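Local coordinates for protein fusolin (Anomala cuprea entomopoxvirus, PDB 4YN1) that forms the crystalline spindles of an insect poxvirus that enhance virulence, and probably acts on chitin through its lytic polysaccharide monooxygenase-like domain, at residues V153-F158 and W167-L172; Q208-V213 and Y226-A231; I134-C139 and M198-P203. All coordinates share one frame; numbering follows the deposited sequence.

Interaction 1: residues V153-F158 and W167-L172; sequences VTTPEF and WPLLEL
Where strand 147-154 runs out beside the start of strand 170-176, Val153 and Glu171 face each other as an antiparallel hydrogen-bonded pair, Thr154 and Leu170 as the non-hydrogen-bonded pair that follows. Val153 N reaches Glu171 O at 2.9 Å, and Glu171 N returns the bond to Val153 O. One residue on, past the end of the regular pairing, Thr155 N still bonds Leu169 O at 2.8 Å, coming from above the carbonyl plane. The same oxygen receives a CA-H...O contact from Thr154 CA (3.2 Å). This is an edge of the beta-sandwich core of the LPMO-like domain; there strand 147-154 gives way to a type I turn, Thr155 to Phe158, closed by Phe158 N on Thr155 O. Thr155 turns its CG2 toward Leu169 and its OG1, anti to the backbone N (chi1 -171°), toward Glu157, where it donates to OE1. Leu169 meets Thr155 with CD2, while its other methyl, CD1, sits at the edge of the Phe158 ring, 4.1 Å from Phe158 CD1. Thr154 CG2 lies over a face of that ring, offset toward the rim, and also touches Leu170 CD2 at 3.9 Å. The hydroxyl of Thr154 bonds Val210 N on the next strand. On the Val153 face, Glu171 CG, set between its backbone N and carbonyl carbon (chi1 66°), comes within 3.3 Å of Val153 O.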
ATOM      1  N   VAL A 153       0.412  -9.926   4.769  1.00 11.25           N
ATOM      2  CA  VAL A 153       1.667  -9.224   5.096  1.00  9.84           C
ATOM      3  C   VAL A 153       2.797  -9.907   4.293  1.00 13.02           C
ATOM      4  O   VAL A 153       2.780 -11.137   4.070  1.00  9.54           O
ATOM      5  CB  VAL A 153       1.937  -9.207   6.618  1.00 12.93           C
ATOM      6  CG1 VAL A 153       3.274  -8.566   6.945  1.00 13.22           C
ATOM      7  CG2 VAL A 153       0.813  -8.470   7.353  1.00 12.64           C
ATOM      8  N   THR A 154       3.773  -9.128   3.880  1.00  9.92           N
ATOM      9  CA  THR A 154       4.884  -9.701   3.168  1.00  9.35           C
ATOM     10  C   THR A 154       5.654 -10.687   4.078  1.00 11.01           C
ATOM     11  O   THR A 154       5.742 -10.509   5.294  1.00  9.10           O
ATOM     12  CB  THR A 154       5.814  -8.643   2.595  1.00  8.89           C
ATOM     13  OG1 THR A 154       6.092  -7.639   3.587  1.00 11.15           O
ATOM     14  CG2 THR A 154       5.244  -7.990   1.312  1.00 11.03           C
ATOM     15  N   THR A 155       6.185 -11.706   3.456  1.00  9.91           N
ATOM     16  CA  THR A 155       7.015 -12.751   4.088  1.00 10.58           C
ATOM     17  C   THR A 155       8.312 -12.105   4.615  1.00 12.92           C
ATOM     18  O   THR A 155       8.708 -11.042   4.116  1.00 10.08           O
ATOM     19  CB  THR A 155       7.270 -13.871   3.053  1.00 14.37           C
ATOM     20  OG1 THR A 155       7.882 -14.989   3.679  1.00 27.36           O
ATOM     21  CG2 THR A 155       8.095 -13.410   1.908  1.00 12.69           C
ATOM     22  N   PRO A 156       8.994 -12.691   5.630  1.00 12.30           N
ATOM     23  CA  PRO A 156      10.154 -11.983   6.227  1.00 13.88           C
ATOM     24  C   PRO A 156      11.289 -11.626   5.289  1.00 15.97           C
ATOM     25  O   PRO A 156      11.999 -10.656   5.532  1.00 17.57           O
ATOM     26  CB  PRO A 156      10.649 -12.967   7.310  1.00 15.93           C
ATOM     27  CG  PRO A 156       9.484 -13.788   7.621  1.00 19.28           C
ATOM     28  CD  PRO A 156       8.672 -13.919   6.392  1.00 14.13           C
ATOM     29  N   GLU A 157      11.440 -12.377   4.191  1.00 11.86           N
ATOM     30  CA  GLU A 157      12.502 -12.135   3.230  1.00 13.01           C
ATOM     31  C   GLU A 157      12.248 -10.964   2.292  1.00 15.89           C
ATOM     32  O   GLU A 157      13.161 -10.573   1.546  1.00 13.93           O
ATOM     33  CB  GLU A 157      12.725 -13.383   2.372  1.00 14.96           C
ATOM     34  CG  GLU A 157      13.107 -14.594   3.213  1.00 25.81           C
ATOM     35  CD  GLU A 157      11.961 -15.327   3.892  1.00 31.99           C
ATOM     36  OE1 GLU A 157      10.785 -15.102   3.514  1.00 24.26           O
ATOM     37  OE2 GLU A 157      12.239 -16.071   4.855  1.00 33.97           O
ATOM     38  N   PHE A 158      11.008 -10.452   2.232  1.00 10.27           N
ATOM     39  CA  PHE A 158      10.686  -9.360   1.307  1.00  8.59           C
ATOM     40  C   PHE A 158      11.610  -8.157   1.555  1.00 10.09           C
ATOM     41  O   PHE A 158      11.880  -7.784   2.703  1.00 10.42           O
ATOM     42  CB  PHE A 158       9.223  -8.966   1.464  1.00  9.71           C
ATOM     43  CG  PHE A 158       8.814  -7.734   0.709  1.00  9.21           C
ATOM     44  CD1 PHE A 158       8.524  -7.794  -0.648  1.00 11.04           C
ATOM     45  CD2 PHE A 158       8.776  -6.492   1.340  1.00 11.46           C
ATOM     46  CE1 PHE A 158       8.119  -6.647  -1.338  1.00 12.33           C
ATOM     47  CE2 PHE A 158       8.360  -5.355   0.650  1.00 13.76           C
ATOM     48  CZ  PHE A 158       8.112  -5.424  -0.697  1.00 12.68           C
ATOM     49  N   TRP A 167       2.118 -12.427  -4.980  1.00 11.12           N
ATOM     50  CA  TRP A 167       1.406 -13.391  -4.127  1.00 12.17           C
ATOM     51  C   TRP A 167       2.284 -14.447  -3.412  1.00 15.52           C
ATOM     52  O   TRP A 167       2.119 -14.655  -2.202  1.00 14.41           O
ATOM     53  CB  TRP A 167       0.259 -14.046  -4.887  1.00 12.19           C
ATOM     54  CG  TRP A 167      -0.820 -13.077  -5.237  1.00 12.49           C
ATOM     55  CD1 TRP A 167      -1.088 -12.544  -6.470  1.00 15.16           C
ATOM     56  CD2 TRP A 167      -1.768 -12.499  -4.333  1.00 12.44           C
ATOM     57  NE1 TRP A 167      -2.188 -11.738  -6.400  1.00 13.31           N
ATOM     58  CE2 TRP A 167      -2.649 -11.715  -5.103  1.00 15.67           C
ATOM     59  CE3 TRP A 167      -2.061 -12.707  -2.980  1.00 13.76           C
ATOM     60  CZ2 TRP A 167      -3.734 -11.042  -4.534  1.00 15.57           C
ATOM     61  CZ3 TRP A 167      -3.141 -12.040  -2.417  1.00 16.25           C
ATOM     62  CH2 TRP A 167      -3.945 -11.198  -3.188  1.00 16.61           C
ATOM     63  N   PRO A 168       3.308 -15.023  -4.052  1.00 14.00           N
ATOM     64  CA  PRO A 168       4.191 -15.951  -3.298  1.00 14.44           C
ATOM     65  C   PRO A 168       5.016 -15.286  -2.187  1.00 17.36           C
ATOM     66  O   PRO A 168       5.620 -15.996  -1.374  1.00 18.90           O
ATOM     67  CB  PRO A 168       5.081 -16.568  -4.366  1.00 17.20           C
ATOM     68  CG  PRO A 168       4.759 -15.918  -5.625  1.00 22.38           C
ATOM     69  CD  PRO A 168       3.698 -14.910  -5.465  1.00 16.69           C
ATOM     70  N   LEU A 169       5.048 -13.923  -2.121  1.00 11.81           N
ATOM     71  CA  LEU A 169       5.734 -13.222  -1.044  1.00 10.79           C
ATOM     72  C   LEU A 169       4.756 -12.696  -0.008  1.00 13.87           C
ATOM     73  O   LEU A 169       5.172 -11.910   0.851  1.00 14.42           O
ATOM     74  CB  LEU A 169       6.579 -12.065  -1.604  1.00 11.39           C
ATOM     75  CG  LEU A 169       7.638 -12.418  -2.613  1.00 14.84           C
ATOM     76  CD1 LEU A 169       8.493 -11.181  -2.950  1.00 14.86           C
ATOM     77  CD2 LEU A 169       8.503 -13.557  -2.098  1.00 17.67           C
ATOM     78  N   LEU A 170       3.483 -13.129  -0.045  1.00 11.67           N
ATOM     79  CA  LEU A 170       2.433 -12.660   0.892  1.00 11.51           C
ATOM     80  C   LEU A 170       1.874 -13.806   1.704  1.00 15.78           C
ATOM     81  O   LEU A 170       1.798 -14.928   1.221  1.00 16.52           O
ATOM     82  CB  LEU A 170       1.298 -11.986   0.107  1.00 11.33           C
ATOM     83  CG  LEU A 170       1.582 -10.616  -0.500  1.00 12.59           C
ATOM     84  CD1 LEU A 170       0.462 -10.233  -1.420  1.00 13.81           C
ATOM     85  CD2 LEU A 170       1.765  -9.573   0.557  1.00 13.23           C
ATOM     86  N   GLU A 171       1.571 -13.539   2.962  1.00 13.00           N
ATOM     87  CA  GLU A 171       0.980 -14.475   3.890  1.00 11.66           C
ATOM     88  C   GLU A 171      -0.313 -13.895   4.437  1.00 14.06           C
ATOM     89  O   GLU A 171      -0.348 -12.734   4.851  1.00 11.09           O
ATOM     90  CB  GLU A 171       1.979 -14.843   5.008  1.00 14.99           C
ATOM     91  CG  GLU A 171       2.425 -13.777   5.984  1.00 30.30           C
ATOM     92  CD  GLU A 171       3.554 -14.260   6.881  1.00 55.73           C
ATOM     93  OE1 GLU A 171       3.445 -14.089   8.116  1.00 56.03           O
ATOM     94  OE2 GLU A 171       4.544 -14.821   6.353  1.00 40.66           O
ATOM     95  N   LEU A 172      -1.348 -14.711   4.488  1.00 10.75           N
ATOM     96  CA  LEU A 172      -2.660 -14.294   5.003  1.00 12.14           C
ATOM     97  C   LEU A 172      -2.625 -14.141   6.506  1.00 16.01           C
ATOM     98  O   LEU A 172      -2.195 -15.048   7.209  1.00 13.82           O
ATOM     99  CB  LEU A 172      -3.722 -15.323   4.613  1.00 12.46           C
ATOM    100  CG  LEU A 172      -5.158 -15.008   5.040  1.00 13.58           C
ATOM    101  CD1 LEU A 172      -5.724 -13.872   4.199  1.00 13.27           C
ATOM    102  CD2 LEU A 172      -6.055 -16.225   4.887  1.00 16.60           C
TER

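Interaction 2: residues Q208-V213 and Y226-A231; sequences QFVIYV and YNCVDA
Ala231, Tyr212 and Val229 bury the most surface in this antiparallel beta hairpin of strands 209-217 and 223-234, which lies deep inside the protein, near the centre of the chain. Ala231 puts its methyl over the face of the Phe209 ring, a CH-pi contact with CB 4.1 Å from the centroid. The ring is folded back over its partner because Phe209 CG stands between its own backbone N and carbonyl carbon (chi1 60°). Ala231 O lies over that face too, offset toward the rim, while accepting Phe209 N in a nearly straight bond of 2.8 Å. Val229 is held between two bonds with Ile211, and its CB packs against Ile211 CB on the same face of the sheet. On the opposite face, Tyr212 crosses Tyr226 obliquely, its OH 3.4 Å from Tyr226 CB; the hydroxyl bonds Leu92 O. Cys228 SG, disulfide-bonded to Cys93, approaches Tyr212 CD1 obliquely at 3.6 Å. Farther along that face, Val210 and Asp230 run side by side, and Asp230 OD1 also makes a salt bridge with Arg10. One water joins both strands: it accepts from Gln208 NE2, which also bonds Trp117 O, and donates to Phe209 O at 2.8 Å and to Asp230 OD1 at 2.7 Å.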
ATOM      1  N   GLN A 208      11.472  -3.270   6.629  1.00  9.62           N
ATOM      2  CA  GLN A 208      10.310  -2.568   6.100  1.00  9.52           C
ATOM      3  C   GLN A 208       9.478  -3.608   5.342  1.00 13.11           C
ATOM      4  O   GLN A 208      10.023  -4.477   4.643  1.00 12.87           O
ATOM      5  CB  GLN A 208      10.724  -1.426   5.185  1.00 10.07           C
ATOM      6  CG  GLN A 208       9.518  -0.656   4.710  1.00 12.21           C
ATOM      7  CD  GLN A 208       9.861   0.631   4.015  1.00 15.59           C
ATOM      8  OE1 GLN A 208      10.831   1.309   4.354  1.00 12.56           O
ATOM      9  NE2 GLN A 208       9.092   0.965   3.005  1.00  9.36           N
ATOM     10  N   PHE A 209       8.160  -3.564   5.531  1.00  7.88           N
ATOM     11  CA  PHE A 209       7.270  -4.592   4.968  1.00  7.36           C
ATOM     12  C   PHE A 209       6.027  -3.959   4.353  1.00 10.99           C
ATOM     13  O   PHE A 209       5.828  -2.736   4.416  1.00  8.78           O
ATOM     14  CB  PHE A 209       6.894  -5.608   6.087  1.00  7.72           C
ATOM     15  CG  PHE A 209       6.168  -5.045   7.292  1.00  9.25           C
ATOM     16  CD1 PHE A 209       6.869  -4.506   8.355  1.00  9.68           C
ATOM     17  CD2 PHE A 209       4.776  -5.031   7.347  1.00 12.23           C
ATOM     18  CE1 PHE A 209       6.200  -3.970   9.458  1.00  9.90           C
ATOM     19  CE2 PHE A 209       4.116  -4.546   8.472  1.00 14.08           C
ATOM     20  CZ  PHE A 209       4.828  -3.966   9.493  1.00 12.32           C
ATOM     21  N   VAL A 210       5.230  -4.783   3.714  1.00  9.21           N
ATOM     22  CA  VAL A 210       4.005  -4.324   3.091  1.00  7.98           C
ATOM     23  C   VAL A 210       2.845  -5.130   3.682  1.00 13.32           C
ATOM     24  O   VAL A 210       2.953  -6.363   3.908  1.00 12.10           O
ATOM     25  CB  VAL A 210       3.990  -4.408   1.539  1.00 13.33           C
ATOM     26  CG1 VAL A 210       2.602  -4.094   0.976  1.00 13.71           C
ATOM     27  CG2 VAL A 210       5.027  -3.499   0.918  1.00 13.51           C
ATOM     28  N   ILE A 211       1.760  -4.396   3.976  1.00  8.13           N
ATOM     29  CA  ILE A 211       0.465  -4.932   4.384  1.00  9.11           C
ATOM     30  C   ILE A 211      -0.400  -4.765   3.123  1.00 13.08           C
ATOM     31  O   ILE A 211      -0.445  -3.672   2.533  1.00  9.92           O
ATOM     32  CB  ILE A 211      -0.164  -4.240   5.595  1.00 11.37           C
ATOM     33  CG1 ILE A 211       0.758  -4.314   6.840  1.00 14.68           C
ATOM     34  CG2 ILE A 211      -1.572  -4.785   5.860  1.00 12.39           C
ATOM     35  CD1 ILE A 211       0.344  -3.385   8.016  1.00 18.72           C
ATOM     36  N   TYR A 212      -1.011  -5.845   2.662  1.00  9.42           N
ATOM     37  CA  TYR A 212      -1.799  -5.811   1.434  1.00  8.01           C
ATOM     38  C   TYR A 212      -3.226  -6.107   1.816  1.00 11.81           C
ATOM     39  O   TYR A 212      -3.494  -7.164   2.399  1.00  9.09           O
ATOM     40  CB  TYR A 212      -1.292  -6.841   0.449  1.00  9.84           C
ATOM     41  CG  TYR A 212      -1.854  -6.709  -0.940  1.00  9.67           C
ATOM     42  CD1 TYR A 212      -1.649  -5.552  -1.686  1.00 11.67           C
ATOM     43  CD2 TYR A 212      -2.417  -7.798  -1.585  1.00 10.13           C
ATOM     44  CE1 TYR A 212      -2.067  -5.452  -2.997  1.00  9.98           C
ATOM     45  CE2 TYR A 212      -2.828  -7.713  -2.919  1.00 11.26           C
ATOM     46  CZ  TYR A 212      -2.700  -6.525  -3.605  1.00 13.64           C
ATOM     47  OH  TYR A 212      -3.074  -6.461  -4.924  1.00 12.33           O
ATOM     48  N   VAL A 213      -4.098  -5.123   1.615  1.00  9.27           N
ATOM     49  CA  VAL A 213      -5.494  -5.170   2.019  1.00  9.23           C
ATOM     50  C   VAL A 213      -6.384  -5.408   0.819  1.00 13.06           C
ATOM     51  O   VAL A 213      -6.335  -4.657  -0.161  1.00 10.03           O
ATOM     52  CB  VAL A 213      -5.885  -3.887   2.756  1.00 10.69           C
ATOM     53  CG1 VAL A 213      -7.370  -3.923   3.147  1.00 12.33           C
ATOM     54  CG2 VAL A 213      -4.999  -3.664   3.991  1.00 10.67           C
ATOM     55  N   TYR A 226      -7.886  -3.450  -3.761  1.00  8.69           N
ATOM     56  CA  TYR A 226      -6.588  -3.922  -3.314  1.00  9.31           C
ATOM     57  C   TYR A 226      -5.677  -2.738  -3.062  1.00 12.13           C
ATOM     58  O   TYR A 226      -5.503  -1.920  -3.952  1.00 10.79           O
ATOM     59  CB  TYR A 226      -5.963  -4.821  -4.381  1.00  9.31           C
ATOM     60  CG  TYR A 226      -6.808  -6.029  -4.749  1.00 11.93           C
ATOM     61  CD1 TYR A 226      -7.920  -5.905  -5.587  1.00 12.32           C
ATOM     62  CD2 TYR A 226      -6.476  -7.298  -4.302  1.00 12.63           C
ATOM     63  CE1 TYR A 226      -8.720  -7.001  -5.894  1.00 10.40           C
ATOM     64  CE2 TYR A 226      -7.295  -8.390  -4.555  1.00 12.28           C
ATOM     65  CZ  TYR A 226      -8.420  -8.242  -5.356  1.00 14.86           C
ATOM     66  OH  TYR A 226      -9.213  -9.351  -5.588  1.00 13.86           O
ATOM     67  N   ASN A 227      -5.062  -2.659  -1.872  1.00  9.73           N
ATOM     68  CA  ASN A 227      -4.141  -1.580  -1.536  1.00  9.56           C
ATOM     69  C   ASN A 227      -2.907  -2.074  -0.858  1.00 10.72           C
ATOM     70  O   ASN A 227      -2.990  -2.871   0.090  1.00 10.71           O
ATOM     71  CB  ASN A 227      -4.784  -0.617  -0.562  1.00  9.43           C
ATOM     72  CG  ASN A 227      -5.869   0.328  -1.057  1.00 14.12           C
ATOM     73  OD1 ASN A 227      -6.273   1.238  -0.305  1.00 10.09           O
ATOM     74  ND2 ASN A 227      -6.249   0.306  -2.319  1.00 12.19           N
ATOM     75  N   CYS A 228      -1.763  -1.529  -1.286  1.00  9.17           N
ATOM     76  CA  CYS A 228      -0.476  -1.723  -0.610  1.00  9.89           C
ATOM     77  C   CYS A 228      -0.329  -0.685   0.457  1.00 11.73           C
ATOM     78  O   CYS A 228      -0.631   0.472   0.202  1.00 10.27           O
ATOM     79  CB  CYS A 228       0.674  -1.632  -1.602  1.00 10.46           C
ATOM     80  SG  CYS A 228       0.749  -3.057  -2.670  1.00 15.72           S
ATOM     81  N   VAL A 229       0.139  -1.095   1.636  1.00 10.03           N
ATOM     82  CA  VAL A 229       0.365  -0.243   2.787  1.00  8.92           C
ATOM     83  C   VAL A 229       1.804  -0.459   3.247  1.00 13.01           C
ATOM     84  O   VAL A 229       2.151  -1.572   3.639  1.00 11.69           O
ATOM     85  CB  VAL A 229      -0.623  -0.581   3.908  1.00 11.19           C
ATOM     86  CG1 VAL A 229      -0.278   0.172   5.179  1.00 12.17           C
ATOM     87  CG2 VAL A 229      -2.075  -0.322   3.503  1.00 10.10           C
ATOM     88  N   ASP A 230       2.646   0.589   3.165  1.00  9.66           N
ATOM     89  CA  ASP A 230       4.043   0.522   3.586  1.00  8.56           C
ATOM     90  C   ASP A 230       4.139   0.738   5.090  1.00 12.31           C
ATOM     91  O   ASP A 230       3.637   1.737   5.624  1.00  9.89           O
ATOM     92  CB  ASP A 230       4.896   1.538   2.806  1.00  9.75           C
ATOM     93  CG  ASP A 230       4.847   1.257   1.292  1.00 16.69           C
ATOM     94  OD1 ASP A 230       5.269   0.158   0.878  1.00 15.78           O
ATOM     95  OD2 ASP A 230       4.337   2.122   0.530  1.00 14.49           O
ATOM     96  N   ALA A 231       4.889  -0.147   5.756  1.00  9.14           N
ATOM     97  CA  ALA A 231       5.082  -0.051   7.209  1.00  8.33           C
ATOM     98  C   ALA A 231       6.433  -0.598   7.662  1.00 11.10           C
ATOM     99  O   ALA A 231       7.091  -1.345   6.943  1.00  9.71           O
ATOM    100  CB  ALA A 231       3.946  -0.793   7.911  1.00  9.88           C
TER
HETATM  101  O   HOH W   1       7.054  -1.089   2.465  1.00 10.78           O

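Interaction 3: residues I134-C139 and M198-P203; sequences IELEFC and MIVPVP
Met198 O takes the N-H of Leu136 at 2.8 Å, nearly along its C=O axis although the bond is bent at the hydrogen (142°), and Glu135 CA adds a longer CA-H...O contact to the same oxygen. The bond belongs to the antiparallel pairing of strands 131-140 and 194-203, the two middle strands of a four-stranded sheet in the LPMO-like beta-sandwich. Met198 N answers with a bond to Leu136 O, and two further bonds join Ile134 and Val200, so that two hydrogen-bonded pairs flank the non-hydrogen-bonded pair Glu135 and Ile199. The pair is strongly twisted: the short segments run at 129° to each other. On the buried face Leu136 and Met198 lie side by side and point the same way. Met198 CG stands between its backbone N and carbonyl carbon (chi1 63°), and the chain then bends twice, carrying CE to 3.8 Å from Leu136 CD2 and near Phe138 CB. Leu136 CB in turn rests on Val200 CG2. This face looks onto the other sheet: Met198 packs on Phe149 and Phe174, Val200 on Val151 and Val173. Phe138 meets Phe149 edge-to-face, and Cys139, farther along the strand, is tied to Cys189 by a disulfide. The outward face carries Glu135, whose CB and CG both lie 3.7 Å from Ile199 CD1, while its OE1 forms a salt bridge with Arg184. Farther along the buried face, Ile134 CG1 crosses to within 3.5 Å of Val202 CG2.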
ATOM      1  N   ILE A 134      -2.668  -4.315  15.192  1.00 13.16           N
ATOM      2  CA  ILE A 134      -2.838  -2.965  14.627  1.00 15.34           C
ATOM      3  C   ILE A 134      -4.341  -2.769  14.398  1.00 16.82           C
ATOM      4  O   ILE A 134      -4.944  -3.628  13.768  1.00 15.84           O
ATOM      5  CB  ILE A 134      -2.066  -2.910  13.281  1.00 20.54           C
ATOM      6  CG1 ILE A 134      -0.544  -3.214  13.473  1.00 22.25           C
ATOM      7  CG2 ILE A 134      -2.295  -1.601  12.505  1.00 25.92           C
ATOM      8  CD1 ILE A 134       0.192  -2.335  14.233  1.00 35.45           C
ATOM      9  N   GLU A 135      -4.930  -1.629  14.794  1.00 12.34           N
ATOM     10  CA  GLU A 135      -6.337  -1.425  14.447  1.00 12.35           C
ATOM     11  C   GLU A 135      -6.323  -0.759  13.092  1.00 13.88           C
ATOM     12  O   GLU A 135      -6.126   0.448  12.988  1.00 14.07           O
ATOM     13  CB  GLU A 135      -7.074  -0.580  15.451  1.00 14.40           C
ATOM     14  CG  GLU A 135      -8.540  -0.453  15.109  1.00 20.05           C
ATOM     15  CD  GLU A 135      -9.220   0.542  16.017  1.00 35.73           C
ATOM     16  OE1 GLU A 135      -8.717   1.683  16.124  1.00 21.58           O
ATOM     17  OE2 GLU A 135     -10.325   0.229  16.510  1.00 37.60           O
ATOM     18  N   LEU A 136      -6.516  -1.526  12.056  1.00 12.09           N
ATOM     19  CA  LEU A 136      -6.489  -0.973  10.710  1.00 12.99           C
ATOM     20  C   LEU A 136      -7.777  -0.200  10.464  1.00 16.26           C
ATOM     21  O   LEU A 136      -8.848  -0.678  10.828  1.00 16.12           O
ATOM     22  CB  LEU A 136      -6.342  -2.117   9.703  1.00 14.87           C
ATOM     23  CG  LEU A 136      -6.172  -1.753   8.233  1.00 20.40           C
ATOM     24  CD1 LEU A 136      -5.050  -2.538   7.586  1.00 20.46           C
ATOM     25  CD2 LEU A 136      -7.419  -1.950   7.465  1.00 24.18           C
ATOM     26  N   GLU A 137      -7.692   0.969   9.842  1.00 11.18           N
ATOM     27  CA  GLU A 137      -8.915   1.687   9.468  1.00  9.89           C
ATOM     28  C   GLU A 137      -8.995   1.726   7.961  1.00 12.98           C
ATOM     29  O   GLU A 137      -8.079   2.221   7.302  1.00 11.65           O
ATOM     30  CB  GLU A 137      -8.911   3.104  10.044  1.00 10.15           C
ATOM     31  CG  GLU A 137     -10.217   3.880   9.823  1.00 13.45           C
ATOM     32  CD  GLU A 137     -10.131   5.357  10.147  1.00 18.06           C
ATOM     33  OE1 GLU A 137      -9.302   6.032   9.502  1.00 17.36           O
ATOM     34  OE2 GLU A 137     -10.915   5.863  10.983  1.00 14.86           O
ATOM     35  N   PHE A 138     -10.113   1.284   7.413  1.00  8.87           N
ATOM     36  CA  PHE A 138     -10.373   1.337   5.982  1.00  8.94           C
ATOM     37  C   PHE A 138     -11.492   2.357   5.798  1.00 12.58           C
ATOM     38  O   PHE A 138     -12.517   2.309   6.494  1.00 12.79           O
ATOM     39  CB  PHE A 138     -10.755  -0.043   5.436  1.00 10.92           C
ATOM     40  CG  PHE A 138     -10.885  -0.042   3.945  1.00 12.06           C
ATOM     41  CD1 PHE A 138     -12.087   0.292   3.338  1.00 14.79           C
ATOM     42  CD2 PHE A 138      -9.819  -0.404   3.137  1.00 12.71           C
ATOM     43  CE1 PHE A 138     -12.204   0.302   1.957  1.00 15.77           C
ATOM     44  CE2 PHE A 138      -9.921  -0.316   1.757  1.00 14.84           C
ATOM     45  CZ  PHE A 138     -11.126  -0.026   1.170  1.00 14.30           C
ATOM     46  N   CYS A 139     -11.263   3.291   4.875  1.00  9.99           N
ATOM     47  CA  CYS A 139     -12.115   4.444   4.609  1.00 11.36           C
ATOM     48  C   CYS A 139     -12.968   4.187   3.337  1.00 12.49           C
ATOM     49  O   CYS A 139     -12.462   4.263   2.227  1.00 13.43           O
ATOM     50  CB  CYS A 139     -11.207   5.656   4.475  1.00 13.98           C
ATOM     51  SG  CYS A 139     -12.067   7.225   4.233  1.00 18.35           S
ATOM     52  N   MET A 198     -10.619  -2.918  11.862  1.00 13.81           N
ATOM     53  CA  MET A 198     -10.395  -4.346  12.135  1.00 12.26           C
ATOM     54  C   MET A 198      -9.040  -4.501  12.809  1.00 15.62           C
ATOM     55  O   MET A 198      -8.096  -3.781  12.486  1.00 14.21           O
ATOM     56  CB  MET A 198     -10.512  -5.195  10.838  1.00 14.02           C
ATOM     57  CG  MET A 198      -9.479  -4.867   9.786  1.00 16.01           C
ATOM     58  SD  MET A 198      -9.975  -5.015   8.078  1.00 19.32           S
ATOM     59  CE  MET A 198     -10.892  -3.407   7.870  1.00 15.62           C
ATOM     60  N   ILE A 199      -8.952  -5.401  13.778  1.00 12.82           N
ATOM     61  CA  ILE A 199      -7.698  -5.656  14.474  1.00 12.75           C
ATOM     62  C   ILE A 199      -6.946  -6.683  13.678  1.00 15.94           C
ATOM     63  O   ILE A 199      -7.380  -7.832  13.588  1.00 14.50           O
ATOM     64  CB  ILE A 199      -7.880  -6.130  15.956  1.00 16.15           C
ATOM     65  CG1 ILE A 199      -8.763  -5.140  16.775  1.00 20.34           C
ATOM     66  CG2 ILE A 199      -6.500  -6.320  16.622  1.00 17.96           C
ATOM     67  CD1 ILE A 199      -8.287  -3.782  16.799  1.00 31.94           C
ATOM     68  N   VAL A 200      -5.809  -6.274  13.117  1.00 13.97           N
ATOM     69  CA  VAL A 200      -4.984  -7.129  12.294  1.00 13.24           C
ATOM     70  C   VAL A 200      -3.758  -7.584  13.109  1.00 15.20           C
ATOM     71  O   VAL A 200      -2.981  -6.733  13.523  1.00 12.35           O
ATOM     72  CB  VAL A 200      -4.552  -6.404  10.999  1.00 15.85           C
ATOM     73  CG1 VAL A 200      -3.647  -7.296  10.134  1.00 15.24           C
ATOM     74  CG2 VAL A 200      -5.769  -5.994  10.187  1.00 15.68           C
ATOM     75  N   PRO A 201      -3.558  -8.902  13.282  1.00 13.44           N
ATOM     76  CA  PRO A 201      -2.351  -9.390  14.002  1.00 13.59           C
ATOM     77  C   PRO A 201      -1.166  -9.380  13.054  1.00 15.02           C
ATOM     78  O   PRO A 201      -1.000 -10.279  12.233  1.00 16.15           O
ATOM     79  CB  PRO A 201      -2.738 -10.814  14.430  1.00 15.35           C
ATOM     80  CG  PRO A 201      -3.770 -11.246  13.460  1.00 20.04           C
ATOM     81  CD  PRO A 201      -4.415 -10.020  12.845  1.00 14.87           C
ATOM     82  N   VAL A 202      -0.358  -8.333  13.135  1.00 12.06           N
ATOM     83  CA  VAL A 202       0.763  -8.181  12.212  1.00  9.83           C
ATOM     84  C   VAL A 202       1.972  -8.904  12.796  1.00 15.78           C
ATOM     85  O   VAL A 202       2.354  -8.594  13.926  1.00 12.64           O
ATOM     86  CB  VAL A 202       1.064  -6.691  11.944  1.00 14.76           C
ATOM     87  CG1 VAL A 202       2.248  -6.543  10.986  1.00 14.16           C
ATOM     88  CG2 VAL A 202      -0.168  -6.002  11.363  1.00 14.14           C
ATOM     89  N   PRO A 203       2.595  -9.837  12.043  1.00 12.85           N
ATOM     90  CA  PRO A 203       3.782 -10.511  12.550  1.00 11.60           C
ATOM     91  C   PRO A 203       4.949  -9.537  12.652  1.00 14.21           C
ATOM     92  O   PRO A 203       5.108  -8.606  11.843  1.00 11.49           O
ATOM     93  CB  PRO A 203       4.033 -11.614  11.493  1.00 13.24           C
ATOM     94  CG  PRO A 203       3.495 -11.076  10.248  1.00 18.72           C
ATOM     95  CD  PRO A 203       2.270 -10.310  10.684  1.00 15.46           C
TER

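In the fold
From the N terminus, 134-139 pairs with 198-203, so interaction 3 closes a loop of 58 residues. Interaction 1 closes the short loop between strands 147-154 and 170-176, inside the long one. Interaction 2 opens only after both have closed, as the hairpin of 208-213 and 226-231; no contacts cross. Interactions 1 and 2 share one sheet, where Thr154 N probably bonds Val210 O, 2.9 Å away. Interaction 3 belongs to the facing sheet and meets the hairpin through the interior, with Val202 CG1 3.7 Å from Phe209 CE2 and Leu136 against Val213. Pro203 also touches Val153 and Glu171 of interaction 1.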